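Side-chain contacts in solute Binding Protein, BlMnBP1 in complex with mannotriose (Bifidobacterium, PDB 6FUV), which binds beta-manno-oligosaccharides such as mannotriose and probably hands them to an ABC transporter for uptake into the cell: residues Q189-N194 / A226-L231; W269-M274 / V284-F289; K200-I205 / D374-I379. All blocks are in the same frame, centred on the assembly; numbering follows the deposited sequence.

Contact 1. Residues Q189-N194 / A226-L231. With BMA (beta-D-mannopyranose), chain B.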
loop_
_atom_site.group_PDB
_atom_site.type_symbol
_atom_site.label_atom_id
_atom_site.label_comp_id
_atom_site.label_asym_id
_atom_site.label_seq_id
_atom_site.Cartn_x
_atom_site.Cartn_y
_atom_site.Cartn_z
ATOM N N GLN A 189 2.558 7.408 -0.707
ATOM C CA GLN A 189 1.270 6.941 -1.195
ATOM C C GLN A 189 0.245 8.056 -1.257
ATOM O O GLN A 189 -0.787 7.894 -1.897
ATOM C CB GLN A 189 0.774 5.787 -0.288
ATOM C CG GLN A 189 1.666 4.628 -0.248
ATOM C CD GLN A 189 1.190 3.496 0.586
ATOM O OE1 GLN A 189 0.107 3.507 1.141
ATOM N NE2 GLN A 189 1.990 2.465 0.632
ATOM N N TYR A 190 0.527 9.179 -0.647
ATOM C CA TYR A 190 -0.420 10.253 -0.477
ATOM C C TYR A 190 -0.218 11.380 -1.486
ATOM O O TYR A 190 -1.087 12.267 -1.605
ATOM C CB TYR A 190 -0.301 10.803 0.947
ATOM C CG TYR A 190 -0.580 9.817 2.020
ATOM C CD1 TYR A 190 0.418 9.028 2.498
ATOM C CD2 TYR A 190 -1.845 9.654 2.556
ATOM C CE1 TYR A 190 0.195 8.096 3.497
ATOM C CE2 TYR A 190 -2.100 8.723 3.533
ATOM C CZ TYR A 190 -1.063 7.951 4.028
ATOM O OH TYR A 190 -1.293 7.032 4.993
ATOM N N ILE A 191 0.845 11.322 -2.305
ATOM C CA ILE A 191 1.248 12.546 -3.016
ATOM C C ILE A 191 0.552 12.765 -4.353
ATOM O O ILE A 191 0.753 13.803 -4.975
ATOM C CB ILE A 191 2.779 12.580 -3.231
ATOM C CG1 ILE A 191 3.228 11.452 -4.158
ATOM C CG2 ILE A 191 3.448 12.484 -1.891
ATOM C CD1 ILE A 191 4.609 11.633 -4.725
ATOM N N GLY A 192 -0.176 11.797 -4.853
ATOM C CA GLY A 192 -0.853 11.923 -6.123
ATOM C C GLY A 192 -2.314 12.343 -5.965
ATOM O O GLY A 192 -2.630 13.489 -5.642
ATOM N N GLY A 193 -3.214 11.400 -6.165
ATOM C CA GLY A 193 -4.618 11.700 -6.054
ATOM C C GLY A 193 -5.006 12.332 -4.739
ATOM O O GLY A 193 -5.793 13.265 -4.724
ATOM N N ASN A 194 -4.515 11.788 -3.629
ATOM C CA ASN A 194 -4.887 12.346 -2.334
ATOM C C ASN A 194 -4.560 13.838 -2.270
ATOM O O ASN A 194 -5.369 14.645 -1.786
ATOM C CB ASN A 194 -4.159 11.609 -1.218
ATOM C CG ASN A 194 -4.663 10.218 -0.991
ATOM O OD1 ASN A 194 -4.455 9.314 -1.785
ATOM N ND2 ASN A 194 -5.257 10.014 0.163
ATOM N N ALA A 226 2.775 19.398 0.530
ATOM C CA ALA A 226 1.986 19.464 1.752
ATOM C C ALA A 226 2.019 18.137 2.488
ATOM O O ALA A 226 1.932 18.098 3.726
ATOM C CB ALA A 226 0.544 19.852 1.410
ATOM N N VAL A 227 2.068 17.045 1.733
ATOM C CA VAL A 227 2.171 15.726 2.335
ATOM C C VAL A 227 3.426 15.632 3.190
ATOM O O VAL A 227 3.371 15.348 4.385
ATOM C CB VAL A 227 2.156 14.646 1.242
ATOM C CG1 VAL A 227 2.621 13.325 1.876
ATOM C CG2 VAL A 227 0.828 14.518 0.640
ATOM N N TYR A 228 4.569 15.852 2.594
ATOM C CA TYR A 228 5.803 15.665 3.328
ATOM C C TYR A 228 5.991 16.754 4.380
ATOM O O TYR A 228 6.581 16.496 5.432
ATOM C CB TYR A 228 6.950 15.641 2.350
ATOM C CG TYR A 228 6.867 14.537 1.344
ATOM C CD1 TYR A 228 6.884 13.208 1.720
ATOM C CD2 TYR A 228 6.795 14.816 -0.011
ATOM C CE1 TYR A 228 6.809 12.203 0.758
ATOM C CE2 TYR A 228 6.712 13.828 -0.947
ATOM C CZ TYR A 228 6.711 12.525 -0.566
ATOM O OH TYR A 228 6.675 11.578 -1.561
ATOM N N LYS A 229 5.402 17.940 4.185
ATOM C CA LYS A 229 5.458 18.950 5.246
ATOM C C LYS A 229 4.676 18.507 6.480
ATOM O O LYS A 229 5.006 18.882 7.599
ATOM C CB LYS A 229 4.924 20.286 4.731
ATOM C CG LYS A 229 5.091 21.410 5.702
ATOM C CD LYS A 229 4.892 22.806 5.044
ATOM C CE LYS A 229 4.962 23.948 6.088
ATOM N NZ LYS A 229 3.991 23.743 7.171
ATOM N N THR A 230 3.608 17.745 6.294
ATOM C CA THR A 230 2.850 17.267 7.439
ATOM C C THR A 230 3.754 16.456 8.357
ATOM O O THR A 230 3.782 16.687 9.557
ATOM C CB THR A 230 1.662 16.419 6.994
ATOM O OG1 THR A 230 0.645 17.195 6.322
ATOM C CG2 THR A 230 1.012 15.775 8.222
ATOM N N LEU A 231 4.515 15.518 7.789
ATOM C CA LEU A 231 5.510 14.739 8.523
ATOM C C LEU A 231 6.566 15.644 9.122
ATOM O O LEU A 231 6.810 15.577 10.324
ATOM C CB LEU A 231 6.158 13.709 7.599
ATOM C CG LEU A 231 7.306 12.913 8.179
ATOM C CD1 LEU A 231 6.948 12.350 9.526
ATOM C CD2 LEU A 231 7.735 11.799 7.291
HETATM C C1 BMA B . 1.376 -2.253 1.543
HETATM C C2 BMA B . 0.179 -1.422 1.122
HETATM C C3 BMA B . 0.077 -1.316 -0.411
HETATM C C4 BMA B . 1.480 -0.915 -0.969
HETATM C C5 BMA B . 2.533 -1.870 -0.459
HETATM C C6 BMA B . 3.921 -1.561 -0.999
HETATM O O2 BMA B . 0.359 -0.094 1.663
HETATM O O3 BMA B . -0.944 -0.408 -0.890
HETATM O O4 BMA B . 1.490 -0.950 -2.351
HETATM O O5 BMA B . 2.563 -1.773 0.952
HETATM O O6 BMA B . 4.359 -0.341 -0.452
#
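In the lobe that holds helix 223-236, the 3-10 turn at Gln189 and Tyr190 leads into a short bend whose apolar side packs on that helix, where Ile191 and Val227 come nearest in the backbone. Ile191 CG2 touches both helix residues. It lies 3.9 Å from Val227 CG1, and it also approaches the phenol end of Tyr228, 3.5 Å from CZ, at a slant to the ring. Placing CG1 between the backbone N and the carbonyl carbon (chi1 65°) leaves the CG2 branch anti to the carbonyl and aimed at the helix. A beta-branched residue suits this place, since its methyl can fill the notch between valine and tyrosine while the longer arm runs past the hydroxyl, with CD1 3.8 Å from Tyr228 OH. That hydroxyl is hydrogen-bonded to Asp188, so the ring is held at its polar end as well. Val227 sets both methyls against Tyr190 CB, CG2 at 3.9 Å; the Tyr190 ring then leads away, and its OH bonds to Gly135 O.

On the far side, Gln189 turns from the helix toward the sugar. Its extended chain delivers NE2 to O2 of the chain B mannose, at 3.2 Å and an N-H...O angle of 155°, while OE1 is bonded to Ser134 OG. Cutting the side chain back to an alanine is likely to leave that O2 without its amide donor and the Ser134 hydroxyl without its amide oxygen. Such a turn, apolar behind and polar in front, forms part of the glycan pocket of a periplasmic-binding-protein-like fold.

Contact 2. Residues W269-M274 / V284-F289. With BMA (beta-D-mannopyranose), chain C; BMA (beta-D-mannopyranose), chain D; BMA (beta-D-mannopyranose), chain B.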
loop_
_atom_site.group_PDB
_atom_site.type_symbol
_atom_site.label_atom_id
_atom_site.label_comp_id
_atom_site.label_asym_id
_atom_site.label_seq_id
_atom_site.Cartn_x
_atom_site.Cartn_y
_atom_site.Cartn_z
ATOM N N TRP A 269 -5.416 -1.028 5.122
ATOM C CA TRP A 269 -5.067 -2.388 5.505
ATOM C C TRP A 269 -4.663 -2.438 6.956
ATOM O O TRP A 269 -4.819 -3.463 7.592
ATOM C CB TRP A 269 -3.936 -2.886 4.606
ATOM C CG TRP A 269 -2.728 -2.052 4.763
ATOM C CD1 TRP A 269 -2.380 -0.976 4.023
ATOM C CD2 TRP A 269 -1.730 -2.175 5.780
ATOM N NE1 TRP A 269 -1.195 -0.440 4.476
ATOM C CE2 TRP A 269 -0.780 -1.146 5.571
ATOM C CE3 TRP A 269 -1.528 -3.066 6.838
ATOM C CZ2 TRP A 269 0.367 -0.987 6.375
ATOM C CZ3 TRP A 269 -0.418 -2.889 7.636
ATOM C CH2 TRP A 269 0.503 -1.853 7.417
ATOM N N ALA A 270 -4.160 -1.349 7.502
ATOM C CA ALA A 270 -3.705 -1.328 8.883
ATOM C C ALA A 270 -4.820 -1.248 9.922
ATOM O O ALA A 270 -4.571 -1.545 11.100
ATOM C CB ALA A 270 -2.783 -0.144 9.119
ATOM N N VAL A 271 -6.045 -0.913 9.536
ATOM C CA VAL A 271 -7.061 -0.629 10.550
ATOM C C VAL A 271 -7.476 -1.921 11.245
ATOM O O VAL A 271 -7.407 -1.999 12.474
ATOM C CB VAL A 271 -8.261 0.107 9.939
ATOM C CG1 VAL A 271 -9.340 0.390 11.012
ATOM C CG2 VAL A 271 -7.822 1.433 9.288
ATOM N N PRO A 272 -7.865 -2.977 10.542
ATOM C CA PRO A 272 -8.245 -4.181 11.287
ATOM C C PRO A 272 -7.108 -4.731 12.135
ATOM O O PRO A 272 -7.388 -5.281 13.201
ATOM C CB PRO A 272 -8.712 -5.153 10.186
ATOM C CG PRO A 272 -8.206 -4.562 8.872
ATOM C CD PRO A 272 -8.214 -3.073 9.119
ATOM N N GLN A 273 -5.853 -4.625 11.681
ATOM C CA GLN A 273 -4.743 -5.178 12.447
ATOM C C GLN A 273 -4.665 -4.490 13.803
ATOM O O GLN A 273 -4.299 -5.110 14.803
ATOM C CB GLN A 273 -3.399 -5.011 11.702
ATOM C CG GLN A 273 -3.287 -5.710 10.357
ATOM C CD GLN A 273 -1.897 -5.720 9.751
ATOM O OE1 GLN A 273 -0.905 -5.508 10.411
ATOM N NE2 GLN A 273 -1.839 -6.006 8.482
ATOM N N MET A 274 -4.949 -3.191 13.855
ATOM C CA MET A 274 -4.891 -2.479 15.115
ATOM C C MET A 274 -6.194 -2.540 15.894
ATOM O O MET A 274 -6.153 -2.485 17.119
ATOM C CB MET A 274 -4.489 -1.042 14.836
ATOM C CG MET A 274 -3.089 -0.943 14.235
ATOM S SD MET A 274 -2.495 0.715 13.992
ATOM C CE MET A 274 -0.938 0.396 13.183
ATOM N N VAL A 284 -10.430 2.455 17.427
ATOM C CA VAL A 284 -9.491 2.547 16.318
ATOM C C VAL A 284 -10.281 2.797 15.043
ATOM O O VAL A 284 -11.050 1.950 14.589
ATOM C CB VAL A 284 -8.636 1.277 16.205
ATOM C CG1 VAL A 284 -7.638 1.480 15.107
ATOM C CG2 VAL A 284 -8.021 0.927 17.532
ATOM N N GLN A 285 -10.072 3.955 14.446
ATOM C CA GLN A 285 -10.830 4.445 13.314
ATOM C C GLN A 285 -9.875 4.820 12.195
ATOM O O GLN A 285 -8.660 4.791 12.332
ATOM C CB GLN A 285 -11.673 5.661 13.705
ATOM C CG GLN A 285 -12.700 5.364 14.758
ATOM C CD GLN A 285 -13.852 4.582 14.228
ATOM O OE1 GLN A 285 -14.305 4.816 13.129
ATOM N NE2 GLN A 285 -14.323 3.619 15.009
ATOM N N TYR A 286 -10.453 5.226 11.081
ATOM C CA TYR A 286 -9.694 5.519 9.874
ATOM C C TYR A 286 -10.231 6.793 9.261
ATOM O O TYR A 286 -11.405 6.863 8.964
ATOM C CB TYR A 286 -9.824 4.342 8.910
ATOM C CG TYR A 286 -9.024 4.457 7.634
ATOM C CD1 TYR A 286 -7.677 4.680 7.659
ATOM C CD2 TYR A 286 -9.638 4.331 6.409
ATOM C CE1 TYR A 286 -6.958 4.760 6.493
ATOM C CE2 TYR A 286 -8.958 4.436 5.250
ATOM C CZ TYR A 286 -7.609 4.630 5.283
ATOM O OH TYR A 286 -6.932 4.753 4.104
ATOM N N MET A 287 -9.370 7.779 9.088
ATOM C CA MET A 287 -9.739 9.040 8.482
ATOM C C MET A 287 -8.976 9.329 7.194
ATOM O O MET A 287 -7.847 8.862 6.987
ATOM C CB MET A 287 -9.522 10.216 9.445
ATOM C CG MET A 287 -8.238 10.300 10.087
ATOM S SD MET A 287 -8.008 11.853 11.012
ATOM C CE MET A 287 -7.548 12.836 9.659
ATOM N N PRO A 288 -9.578 10.146 6.335
ATOM C CA PRO A 288 -8.860 10.612 5.144
ATOM C C PRO A 288 -7.632 11.400 5.557
ATOM O O PRO A 288 -7.601 12.032 6.607
ATOM C CB PRO A 288 -9.882 11.494 4.437
ATOM C CG PRO A 288 -11.183 10.870 4.860
ATOM C CD PRO A 288 -10.992 10.536 6.292
ATOM N N PHE A 289 -6.586 11.279 4.763
ATOM C CA PHE A 289 -5.423 12.083 5.008
ATOM C C PHE A 289 -5.872 13.541 4.934
ATOM O O PHE A 289 -6.639 13.914 4.033
ATOM C CB PHE A 289 -4.303 11.745 4.007
ATOM C CG PHE A 289 -3.032 12.524 4.255
ATOM C CD1 PHE A 289 -2.075 12.059 5.106
ATOM C CD2 PHE A 289 -2.801 13.693 3.650
ATOM C CE1 PHE A 289 -0.963 12.740 5.346
ATOM C CE2 PHE A 289 -1.662 14.408 3.941
ATOM C CZ PHE A 289 -0.769 13.910 4.765
HETATM C C1 BMA C . 3.106 -4.506 6.000
HETATM C C2 BMA C . 4.146 -3.889 5.027
HETATM C C3 BMA C . 3.491 -2.881 4.195
HETATM C C4 BMA C . 2.176 -3.368 3.546
HETATM C C5 BMA C . 1.258 -4.031 4.569
HETATM C C6 BMA C . 0.094 -4.774 3.912
HETATM O O2 BMA C . 4.647 -4.854 4.145
HETATM O O3 BMA C . 4.424 -2.447 3.225
HETATM O O4 BMA C . 1.494 -2.212 2.969
HETATM O O5 BMA C . 2.045 -5.038 5.298
HETATM O O6 BMA C . 0.630 -5.724 2.937
HETATM C C1 BMA D . 3.084 -7.857 9.954
HETATM C C2 BMA D . 1.841 -7.120 9.452
HETATM C C3 BMA D . 2.077 -6.714 7.980
HETATM C C4 BMA D . 3.356 -5.851 7.902
HETATM C C5 BMA D . 4.535 -6.574 8.569
HETATM C C6 BMA D . 5.829 -5.713 8.622
HETATM O O1 BMA D . 2.855 -8.180 11.261
HETATM O O2 BMA D . 1.636 -5.903 10.187
HETATM O O3 BMA D . 0.918 -6.098 7.457
HETATM O O4 BMA D . 3.789 -5.591 6.561
HETATM O O5 BMA D . 4.174 -6.982 9.911
HETATM O O6 BMA D . 6.925 -6.529 9.016
HETATM C C1 BMA B . 1.376 -2.253 1.543
HETATM C C2 BMA B . 0.179 -1.422 1.122
HETATM C C3 BMA B . 0.077 -1.316 -0.411
HETATM C C4 BMA B . 1.480 -0.915 -0.969
HETATM C C5 BMA B . 2.533 -1.870 -0.459
HETATM C C6 BMA B . 3.921 -1.561 -0.999
HETATM O O2 BMA B . 0.359 -0.094 1.663
HETATM O O3 BMA B . -0.944 -0.408 -0.890
HETATM O O4 BMA B . 1.490 -0.950 -2.351
HETATM O O5 BMA B . 2.563 -1.773 0.952
HETATM O O6 BMA B . 4.359 -0.341 -0.452
#
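The helical turn 270-274 runs nearly antiparallel to strand 284-288, at 168° and with 8.3 Å between the axes, so that Val271 faces Tyr286 and Met274 faces Val284. Val271 CG2 meets the root of the tyrosine, 3.6 Å from Tyr286 CB and just as near CD1, the two side chains crossing at about a right angle. With CG1 anti to the backbone N (chi1 179°), Val271 turns this second methyl toward the strand; a compact branched residue fits where helix and strand backbones are close. The Tyr286 hydroxyl is hydrogen-bonded to Thr133 OG1. One helical turn on, the side chain of Met274 meets the strand through CB alone, 4.0 Å from Val284 CG1, while its long flexible arm heads off toward Trp249 and Met256 of helix 249-257.

The other side of the turn receives the sugar. Trp269 lays its indole against the chain C mannose, whose C5 stands 3.4 Å above the ring plane toward its rim, a CH-pi stacking arrangement common in carbohydrate sites; Ala270 CB backs the opposite face, and the amide of Gln273 sits at the indole edge. A broad flat ring suits the apolar patch of a pyranose. Gln273 then grips the chain D mannose with both ends of its amide: OE1 accepts from O2 at 2.6 Å, and NE2 donates to O3 at 2.9 Å, nearly straight at 169°. One flat group with a donor and an acceptor thus reads two neighbouring hydroxyls, which probably fixes the amide against flipping. A stacking aromatic ring with planar polar side chains bonded to vicinal hydroxyls is the usual make-up of protein sugar sites, and here it forms part of the glycan pocket of this solute-binding protein.

Contact 3. Residues K200-I205 / D374-I379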
loop_
_atom_site.group_PDB
_atom_site.type_symbol
_atom_site.label_atom_id
_atom_site.label_comp_id
_atom_site.label_asym_id
_atom_site.label_seq_id
_atom_site.Cartn_x
_atom_site.Cartn_y
_atom_site.Cartn_z
ATOM N N LYS A 200 -4.421 12.132 -13.087
ATOM C CA LYS A 200 -3.324 12.203 -14.042
ATOM C C LYS A 200 -2.009 12.709 -13.448
ATOM O O LYS A 200 -0.993 12.751 -14.178
ATOM C CB LYS A 200 -3.672 13.127 -15.189
ATOM C CG LYS A 200 -4.844 12.655 -16.028
ATOM C CD LYS A 200 -4.969 13.475 -17.292
ATOM C CE LYS A 200 -6.423 13.579 -17.695
ATOM N NZ LYS A 200 -6.874 12.279 -18.180
ATOM N N PHE A 201 -1.993 13.094 -12.157
ATOM C CA PHE A 201 -0.771 13.661 -11.581
ATOM C C PHE A 201 0.381 12.664 -11.527
ATOM O O PHE A 201 1.492 12.988 -11.935
ATOM C CB PHE A 201 -1.033 14.202 -10.192
ATOM C CG PHE A 201 0.105 14.954 -9.645
ATOM C CD1 PHE A 201 0.409 16.221 -10.103
ATOM C CD2 PHE A 201 0.917 14.390 -8.715
ATOM C CE1 PHE A 201 1.484 16.913 -9.605
ATOM C CE2 PHE A 201 1.973 15.094 -8.207
ATOM C CZ PHE A 201 2.273 16.339 -8.662
ATOM N N MET A 202 0.133 11.439 -11.076
ATOM C CA MET A 202 1.239 10.523 -10.818
ATOM C C MET A 202 1.953 10.132 -12.115
ATOM O O MET A 202 3.163 10.323 -12.259
ATOM C CB MET A 202 0.723 9.294 -10.078
ATOM C CG MET A 202 1.787 8.281 -9.655
ATOM S SD MET A 202 2.755 8.625 -8.159
ATOM C CE MET A 202 1.690 9.797 -7.275
ATOM N N ASN A 203 1.216 9.600 -13.076
ATOM C CA ASN A 203 1.806 8.971 -14.245
ATOM C C ASN A 203 1.866 9.880 -15.471
ATOM O O ASN A 203 2.554 9.535 -16.439
ATOM C CB ASN A 203 1.028 7.695 -14.570
ATOM C CG ASN A 203 1.188 6.602 -13.489
ATOM O OD1 ASN A 203 2.286 6.397 -12.937
ATOM N ND2 ASN A 203 0.093 5.926 -13.167
ATOM N N GLN A 204 1.239 11.056 -15.435
ATOM C CA GLN A 204 1.219 11.930 -16.600
ATOM C C GLN A 204 1.770 13.317 -16.350
ATOM O O GLN A 204 2.334 13.871 -17.246
ATOM C CB GLN A 204 -0.202 12.069 -17.134
ATOM C CG GLN A 204 -0.838 10.756 -17.611
ATOM C CD GLN A 204 -2.154 10.980 -18.319
ATOM O OE1 GLN A 204 -2.423 12.060 -18.822
ATOM N NE2 GLN A 204 -2.961 9.955 -18.383
ATOM N N ILE A 205 1.658 13.862 -15.152
ATOM C CA ILE A 205 2.204 15.168 -14.854
ATOM C C ILE A 205 3.616 15.050 -14.307
ATOM O O ILE A 205 4.527 15.735 -14.772
ATOM C CB ILE A 205 1.292 15.923 -13.868
ATOM C CG1 ILE A 205 -0.088 16.120 -14.467
ATOM C CG2 ILE A 205 1.964 17.230 -13.509
ATOM C CD1 ILE A 205 -0.940 17.106 -13.753
ATOM N N ASP A 374 6.848 3.580 -19.563
ATOM C CA ASP A 374 8.061 3.402 -18.790
ATOM C C ASP A 374 8.666 4.718 -18.306
ATOM O O ASP A 374 9.622 4.681 -17.537
ATOM C CB ASP A 374 9.106 2.658 -19.640
ATOM C CG ASP A 374 8.699 1.265 -19.998
ATOM O OD1 ASP A 374 8.373 0.475 -19.074
ATOM O OD2 ASP A 374 8.711 0.954 -21.212
ATOM N N LEU A 375 8.149 5.870 -18.749
ATOM C CA LEU A 375 8.799 7.151 -18.473
ATOM C C LEU A 375 8.890 7.428 -16.972
ATOM O O LEU A 375 9.964 7.747 -16.452
ATOM C CB LEU A 375 8.046 8.271 -19.183
ATOM C CG LEU A 375 8.778 9.621 -19.256
ATOM C CD1 LEU A 375 10.202 9.501 -19.834
ATOM C CD2 LEU A 375 7.919 10.625 -20.018
ATOM N N PHE A 376 7.780 7.295 -16.245
ATOM C CA PHE A 376 7.852 7.517 -14.803
ATOM C C PHE A 376 8.885 6.606 -14.157
ATOM O O PHE A 376 9.691 7.056 -13.347
ATOM C CB PHE A 376 6.502 7.274 -14.144
ATOM C CG PHE A 376 6.457 7.648 -12.681
ATOM C CD1 PHE A 376 6.931 6.798 -11.732
ATOM C CD2 PHE A 376 5.914 8.837 -12.270
ATOM C CE1 PHE A 376 6.865 7.113 -10.396
ATOM C CE2 PHE A 376 5.851 9.166 -10.916
ATOM C CZ PHE A 376 6.342 8.293 -9.984
ATOM N N ALA A 377 8.861 5.308 -14.475
ATOM C CA ALA A 377 9.739 4.356 -13.798
ATOM C C ALA A 377 11.202 4.681 -14.077
ATOM O O ALA A 377 12.050 4.615 -13.187
ATOM C CB ALA A 377 9.380 2.928 -14.234
ATOM N N ASP A 378 11.512 5.096 -15.299
ATOM C CA ASP A 378 12.893 5.444 -15.633
ATOM C C ASP A 378 13.350 6.692 -14.880
ATOM O O ASP A 378 14.480 6.735 -14.370
ATOM C CB ASP A 378 13.024 5.671 -17.138
ATOM C CG ASP A 378 12.973 4.370 -17.944
ATOM O OD1 ASP A 378 13.020 3.277 -17.338
ATOM O OD2 ASP A 378 12.933 4.407 -19.185
ATOM N N ILE A 379 12.488 7.709 -14.810
ATOM C CA ILE A 379 12.816 8.925 -14.068
ATOM C C ILE A 379 13.045 8.599 -12.609
ATOM O O ILE A 379 13.980 9.101 -11.977
ATOM C CB ILE A 379 11.695 9.968 -14.205
ATOM C CG1 ILE A 379 11.610 10.495 -15.620
ATOM C CG2 ILE A 379 11.879 11.119 -13.237
ATOM C CD1 ILE A 379 10.204 10.944 -15.927
#
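Phe376, on the first turn of helix 375-383, packs across the short helix 201-205 from much earlier in the chain, which contains a wider pi-type turn; the contact includes a Met-aromatic pair. From CB, which points toward the other helix, the side chain extends with CG anti to the backbone N (chi1 -173°), and this carries the ring across to the Met202 carbonyl and the Asn203 side chain. CG comes within 4.4 Å of Asn203 OD1, a loose approach at a slant to the ring, while the amide's other end, ND2, is bonded to Ala366 O. Further along, CD2 lies 3.1 Å from Met202 O and CE2 3.2 Å from the same carbonyl oxygen. The oxygen stands out of the ring plane, so this is a close, slanting contact rather than a straight C-H...O approach.

At the tip, CZ faces the methionine thioether. Met202 leaves its helix with CG anti to the backbone N and then bends at chi2 (80°), which folds the sulfur back to the phenylalanine instead of letting it run on. Phenylalanine suits the site because a rigid, wholly apolar ring can bridge the gap between two helices, and methionine because its soft sulfur adapts to the ring. Helix 409-426 joins them through Trp420, edge-to-face with Phe376. The sulfur SD stands 4.9 Å from the Phe376 ring centroid, 49° off the normal, with CZ its nearest ring atom at 4.0 Å.

How the contacts relate
From the N terminus, the chain first reaches 189-194, passes through 200-205, and closes contact 1 when it arrives at helix 223-236. Contact 2 follows in series as a short local closure, from the turn 269-274 to the outer strand 284-288. Much later, helix 375-383 returns to 200-205 and closes contact 3, a long loop that crosses contact 1 and encloses contact 2. Contacts 1 and 2 meet where Phe289 packs on Tyr190, Val227 and Thr230, and both reach the same chain B mannose. Contacts 1 and 3 join through Met202 CE against Gly192 and Ile191, whereas contacts 2 and 3 stay about 12 Å apart at their nearest atoms.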